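Local structure of condensin complex subunit 3 (Schizosaccharomyces pombe, 5OQR) at residues 544-556 with 585-599. The protein serves as a regulatory subunit of condensin, the complex required to convert interphase chromatin into condensed mitotic-like chromosomes. Residues are numbered along the deposited sequence; the frame is centred on the assembly and turned at random.
Sequences IRTLTDMLIQHGK and LGAEAIAKLLVILHY
Leu593 CD2 packs among Thr548 CG2, Leu551 CD1 and Ile552 CG1, midway along two helices whose axes run 10.2 Å apart and nearly parallel, at 3°. Towards their N-terminal ends Ile544 CG2 lies 3.7 Å from Ala589 CB, while Leu585 CD2 covers one face of the Arg545 guanidinium near its rim. Further along, Ile552 CD1 meets Ile596 CD1 at 3.8 Å, the two side chains crossing at about a right angle, and Leu551 CD1 sits over one face of the Tyr599 ring, offset toward its rim.

Among polar groups, Thr548 OG1 donates a hydrogen bond to Ile544 O (2.6 Å), a carbonyl that also takes the Thr548 backbone N from the other face of its plane; this leaves CG2 for Leu593 and Lys592. Beyond the helix ends Lys556, bent at chi3 (-46°), hydrogen-bonds through NZ to His598 O at 3.0 Å, from above the carbonyl plane, and weakly to Leu597 O; its CG lies at the Tyr599 ring edge. With a methionine in place of Lys556, the carbonyls of Leu597 and His598 would probably lose the ammonium donor that ties the two chain ends together.

This is side-by-side helix packing of a HEAT-repeat solenoid: helix 563-574 covers one flank through Ile569 and Leu570, helix 518-534 backs Ile544, helix 601-613 backs Tyr599, and a chain of another protein binds Asp549 and Lys592.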
loop_
_atom_site.group_PDB
_atom_site.type_symbol
_atom_site.label_atom_id
_atom_site.label_comp_id
_atom_site.label_asym_id
_atom_site.label_seq_id
_atom_site.Cartn_x
_atom_site.Cartn_y
_atom_site.Cartn_z
ATOM N N ILE A 544 -6.961 -12.710 23.918
ATOM C CA ILE A 544 -6.065 -13.053 22.814
ATOM C C ILE A 544 -4.720 -12.360 22.985
ATOM O O ILE A 544 -3.660 -12.979 22.836
ATOM C CB ILE A 544 -6.711 -12.693 21.462
ATOM C CG1 ILE A 544 -8.026 -13.453 21.257
ATOM C CG2 ILE A 544 -5.753 -12.981 20.308
ATOM C CD1 ILE A 544 -7.883 -14.955 21.130
ATOM N N ARG A 545 -4.739 -11.059 23.280
ATOM C CA ARG A 545 -3.486 -10.330 23.445
ATOM C C ARG A 545 -2.699 -10.852 24.636
ATOM O O ARG A 545 -1.475 -11.010 24.565
ATOM C CB ARG A 545 -3.758 -8.834 23.611
ATOM C CG ARG A 545 -4.466 -8.175 22.442
ATOM C CD ARG A 545 -4.471 -6.661 22.596
ATOM N NE ARG A 545 -5.512 -6.025 21.796
ATOM C CZ ARG A 545 -6.735 -5.747 22.233
ATOM N NH1 ARG A 545 -7.093 -6.044 23.474
ATOM N NH2 ARG A 545 -7.608 -5.167 21.423
ATOM N N THR A 546 -3.384 -11.122 25.746
ATOM C CA THR A 546 -2.698 -11.563 26.955
ATOM C C THR A 546 -2.050 -12.924 26.753
ATOM O O THR A 546 -0.850 -13.095 26.995
ATOM C CB THR A 546 -3.683 -11.607 28.122
ATOM O OG1 THR A 546 -4.326 -10.336 28.249
ATOM C CG2 THR A 546 -2.968 -11.945 29.417
ATOM N N LEU A 547 -2.833 -13.909 26.310
ATOM C CA LEU A 547 -2.300 -15.254 26.124
ATOM C C LEU A 547 -1.207 -15.272 25.063
ATOM O O LEU A 547 -0.202 -15.976 25.209
ATOM C CB LEU A 547 -3.435 -16.209 25.762
ATOM C CG LEU A 547 -4.382 -16.498 26.931
ATOM C CD1 LEU A 547 -5.755 -16.905 26.443
ATOM C CD2 LEU A 547 -3.801 -17.573 27.819
ATOM N N THR A 548 -1.372 -14.490 23.995
ATOM C CA THR A 548 -0.342 -14.432 22.966
ATOM C C THR A 548 0.947 -13.839 23.515
ATOM O O THR A 548 2.042 -14.332 23.220
ATOM C CB THR A 548 -0.833 -13.621 21.764
ATOM O OG1 THR A 548 -2.010 -14.227 21.224
ATOM C CG2 THR A 548 0.228 -13.569 20.675
ATOM N N ASP A 549 0.842 -12.776 24.315
ATOM C CA ASP A 549 2.041 -12.140 24.849
ATOM C C ASP A 549 2.701 -12.990 25.925
ATOM O O ASP A 549 3.929 -12.982 26.047
ATOM C CB ASP A 549 1.695 -10.757 25.393
ATOM C CG ASP A 549 1.559 -9.720 24.296
ATOM O OD1 ASP A 549 1.494 -10.111 23.111
ATOM O OD2 ASP A 549 1.516 -8.515 24.615
ATOM N N MET A 550 1.917 -13.730 26.709
ATOM C CA MET A 550 2.509 -14.627 27.695
ATOM C C MET A 550 3.336 -15.716 27.022
ATOM O O MET A 550 4.398 -16.098 27.525
ATOM C CB MET A 550 1.417 -15.241 28.570
ATOM C CG MET A 550 0.753 -14.243 29.505
ATOM S SD MET A 550 -0.334 -14.988 30.736
ATOM C CE MET A 550 -1.504 -15.833 29.702
ATOM N N LEU A 551 2.867 -16.228 25.880
ATOM C CA LEU A 551 3.635 -17.230 25.146
ATOM C C LEU A 551 4.926 -16.639 24.596
ATOM O O LEU A 551 6.008 -17.208 24.774
ATOM C CB LEU A 551 2.791 -17.810 24.012
ATOM C CG LEU A 551 1.684 -18.785 24.417
ATOM C CD1 LEU A 551 0.736 -19.018 23.261
ATOM C CD2 LEU A 551 2.276 -20.096 24.884
ATOM N N ILE A 552 4.829 -15.498 23.915
ATOM C CA ILE A 552 6.011 -14.876 23.332
ATOM C C ILE A 552 6.999 -14.484 24.422
ATOM O O ILE A 552 8.211 -14.687 24.285
ATOM C CB ILE A 552 5.599 -13.666 22.475
ATOM C CG1 ILE A 552 4.792 -14.136 21.265
ATOM C CG2 ILE A 552 6.821 -12.875 22.022
ATOM C CD1 ILE A 552 4.016 -13.038 20.581
ATOM N N GLN A 553 6.501 -13.913 25.519
ATOM C CA GLN A 553 7.384 -13.444 26.580
ATOM C C GLN A 553 7.991 -14.611 27.348
ATOM O O GLN A 553 9.216 -14.715 27.469
ATOM C CB GLN A 553 6.614 -12.519 27.525
ATOM C CG GLN A 553 7.399 -12.044 28.743
ATOM C CD GLN A 553 8.555 -11.135 28.379
ATOM O OE1 GLN A 553 8.489 -10.388 27.406
ATOM N NE2 GLN A 553 9.625 -11.196 29.161
ATOM N N HIS A 554 7.150 -15.500 27.872
ATOM C CA HIS A 554 7.603 -16.518 28.810
ATOM C C HIS A 554 8.019 -17.821 28.145
ATOM O O HIS A 554 8.716 -18.622 28.777
ATOM C CB HIS A 554 6.505 -16.808 29.837
ATOM C CG HIS A 554 6.191 -15.642 30.718
ATOM N ND1 HIS A 554 7.168 -14.816 31.229
ATOM C CD2 HIS A 554 5.012 -15.153 31.166
ATOM C CE1 HIS A 554 6.605 -13.874 31.961
ATOM N NE2 HIS A 554 5.298 -14.056 31.940
ATOM N N GLY A 555 7.610 -18.058 26.909
ATOM C CA GLY A 555 8.027 -19.241 26.190
ATOM C C GLY A 555 6.868 -20.188 25.922
ATOM O O GLY A 555 5.812 -20.136 26.557
ATOM N N LYS A 556 7.093 -21.078 24.958
ATOM C CA LYS A 556 6.076 -22.034 24.536
ATOM C C LYS A 556 5.924 -23.174 25.537
ATOM O O LYS A 556 4.802 -23.607 25.823
ATOM C CB LYS A 556 6.448 -22.583 23.161
ATOM C CG LYS A 556 5.347 -23.321 22.439
ATOM C CD LYS A 556 5.912 -24.247 21.370
ATOM C CE LYS A 556 6.971 -23.566 20.509
ATOM N NZ LYS A 556 7.444 -24.448 19.413
ATOM N N LEU A 585 -7.607 -9.848 15.015
ATOM C CA LEU A 585 -6.710 -10.031 16.147
ATOM C C LEU A 585 -6.240 -11.476 16.248
ATOM O O LEU A 585 -5.046 -11.737 16.425
ATOM C CB LEU A 585 -7.404 -9.597 17.438
ATOM C CG LEU A 585 -6.519 -9.565 18.682
ATOM C CD1 LEU A 585 -5.379 -8.574 18.514
ATOM C CD2 LEU A 585 -7.353 -9.224 19.898
ATOM N N GLY A 586 -7.169 -12.428 16.148
ATOM C CA GLY A 586 -6.774 -13.825 16.097
ATOM C C GLY A 586 -5.798 -14.101 14.970
ATOM O O GLY A 586 -4.782 -14.772 15.161
ATOM N N ALA A 587 -6.086 -13.567 13.783
ATOM C CA ALA A 587 -5.176 -13.736 12.658
ATOM C C ALA A 587 -3.800 -13.175 12.978
ATOM O O ALA A 587 -2.779 -13.803 12.680
ATOM C CB ALA A 587 -5.750 -13.064 11.411
ATOM N N GLU A 588 -3.750 -11.990 13.587
ATOM C CA GLU A 588 -2.466 -11.382 13.913
ATOM C C GLU A 588 -1.729 -12.190 14.972
ATOM O O GLU A 588 -0.521 -12.415 14.857
ATOM C CB GLU A 588 -2.673 -9.944 14.381
ATOM C CG GLU A 588 -1.400 -9.123 14.416
ATOM C CD GLU A 588 -1.642 -7.683 14.819
ATOM O OE1 GLU A 588 -2.818 -7.303 15.002
ATOM O OE2 GLU A 588 -0.655 -6.931 14.953
ATOM N N ALA A 589 -2.441 -12.640 16.008
ATOM C CA ALA A 589 -1.811 -13.429 17.061
ATOM C C ALA A 589 -1.174 -14.693 16.492
ATOM O O ALA A 589 -0.014 -15.003 16.783
ATOM C CB ALA A 589 -2.840 -13.781 18.132
ATOM N N ILE A 590 -1.927 -15.437 15.681
ATOM C CA ILE A 590 -1.388 -16.635 15.042
ATOM C C ILE A 590 -0.135 -16.292 14.246
ATOM O O ILE A 590 0.881 -16.990 14.319
ATOM C CB ILE A 590 -2.463 -17.287 14.154
ATOM C CG1 ILE A 590 -3.603 -17.821 15.022
ATOM C CG2 ILE A 590 -1.873 -18.415 13.314
ATOM C CD1 ILE A 590 -4.908 -17.977 14.289
ATOM N N ALA A 591 -0.194 -15.208 13.475
ATOM C CA ALA A 591 0.931 -14.836 12.623
ATOM C C ALA A 591 2.213 -14.678 13.430
ATOM O O ALA A 591 3.263 -15.206 13.052
ATOM C CB ALA A 591 0.609 -13.547 11.870
ATOM N N LYS A 592 2.154 -13.944 14.546
ATOM C CA LYS A 592 3.374 -13.709 15.314
ATOM C C LYS A 592 3.794 -14.944 16.101
ATOM O O LYS A 592 4.994 -15.176 16.281
ATOM C CB LYS A 592 3.214 -12.505 16.248
ATOM C CG LYS A 592 1.844 -12.322 16.868
ATOM C CD LYS A 592 1.831 -11.208 17.905
ATOM C CE LYS A 592 1.994 -9.836 17.266
ATOM N NZ LYS A 592 2.052 -8.761 18.294
ATOM N N LEU A 593 2.839 -15.750 16.569
ATOM C CA LEU A 593 3.200 -17.002 17.225
ATOM C C LEU A 593 3.953 -17.934 16.282
ATOM O O LEU A 593 4.847 -18.667 16.717
ATOM C CB LEU A 593 1.952 -17.702 17.762
ATOM C CG LEU A 593 1.248 -17.084 18.968
ATOM C CD1 LEU A 593 0.018 -17.895 19.322
ATOM C CD2 LEU A 593 2.179 -16.999 20.164
ATOM N N LEU A 594 3.610 -17.921 14.993
ATOM C CA LEU A 594 4.307 -18.771 14.031
ATOM C C LEU A 594 5.717 -18.259 13.764
ATOM O O LEU A 594 6.690 -19.016 13.854
ATOM C CB LEU A 594 3.505 -18.852 12.730
ATOM C CG LEU A 594 2.632 -20.093 12.510
ATOM C CD1 LEU A 594 1.827 -20.457 13.744
ATOM C CD2 LEU A 594 1.699 -19.862 11.338
ATOM N N VAL A 595 5.848 -16.975 13.435
ATOM C CA VAL A 595 7.156 -16.425 13.093
ATOM C C VAL A 595 8.076 -16.417 14.307
ATOM O O VAL A 595 9.259 -16.759 14.206
ATOM C CB VAL A 595 6.996 -15.012 12.504
ATOM C CG1 VAL A 595 8.355 -14.395 12.213
ATOM C CG2 VAL A 595 6.155 -15.060 11.242
ATOM N N ILE A 596 7.557 -16.016 15.466
ATOM C CA ILE A 596 8.400 -15.846 16.644
ATOM C C ILE A 596 8.693 -17.189 17.298
ATOM O O ILE A 596 9.837 -17.483 17.659
ATOM C CB ILE A 596 7.736 -14.875 17.642
ATOM C CG1 ILE A 596 7.472 -13.516 16.988
ATOM C CG2 ILE A 596 8.616 -14.688 18.870
ATOM C CD1 ILE A 596 6.568 -12.626 17.801
ATOM N N LEU A 597 7.665 -18.020 17.463
ATOM C CA LEU A 597 7.760 -19.222 18.278
ATOM C C LEU A 597 7.720 -20.525 17.491
ATOM O O LEU A 597 8.101 -21.561 18.041
ATOM C CB LEU A 597 6.618 -19.245 19.306
ATOM C CG LEU A 597 6.926 -18.825 20.745
ATOM C CD1 LEU A 597 7.736 -17.544 20.811
ATOM C CD2 LEU A 597 5.631 -18.667 21.521
ATOM N N HIS A 598 7.282 -20.505 16.235
ATOM C CA HIS A 598 6.926 -21.727 15.519
ATOM C C HIS A 598 5.937 -22.538 16.353
ATOM O O HIS A 598 6.193 -23.669 16.765
ATOM C CB HIS A 598 8.164 -22.557 15.166
ATOM C CG HIS A 598 8.942 -22.019 14.007
ATOM N ND1 HIS A 598 8.371 -21.776 12.776
ATOM C CD2 HIS A 598 10.248 -21.686 13.887
ATOM C CE1 HIS A 598 9.290 -21.309 11.951
ATOM N NE2 HIS A 598 10.438 -21.245 12.600
ATOM N N TYR A 599 4.787 -21.917 16.603
ATOM C CA TYR A 599 3.777 -22.452 17.513
ATOM C C TYR A 599 2.774 -23.261 16.704
ATOM O O TYR A 599 1.754 -22.748 16.242
ATOM C CB TYR A 599 3.108 -21.316 18.276
ATOM C CG TYR A 599 2.030 -21.746 19.245
ATOM C CD1 TYR A 599 2.354 -22.283 20.480
ATOM C CD2 TYR A 599 0.688 -21.599 18.929
ATOM C CE1 TYR A 599 1.375 -22.673 21.369
ATOM C CE2 TYR A 599 -0.299 -21.986 19.811
ATOM C CZ TYR A 599 0.051 -22.521 21.031
ATOM O OH TYR A 599 -0.927 -22.909 21.917
#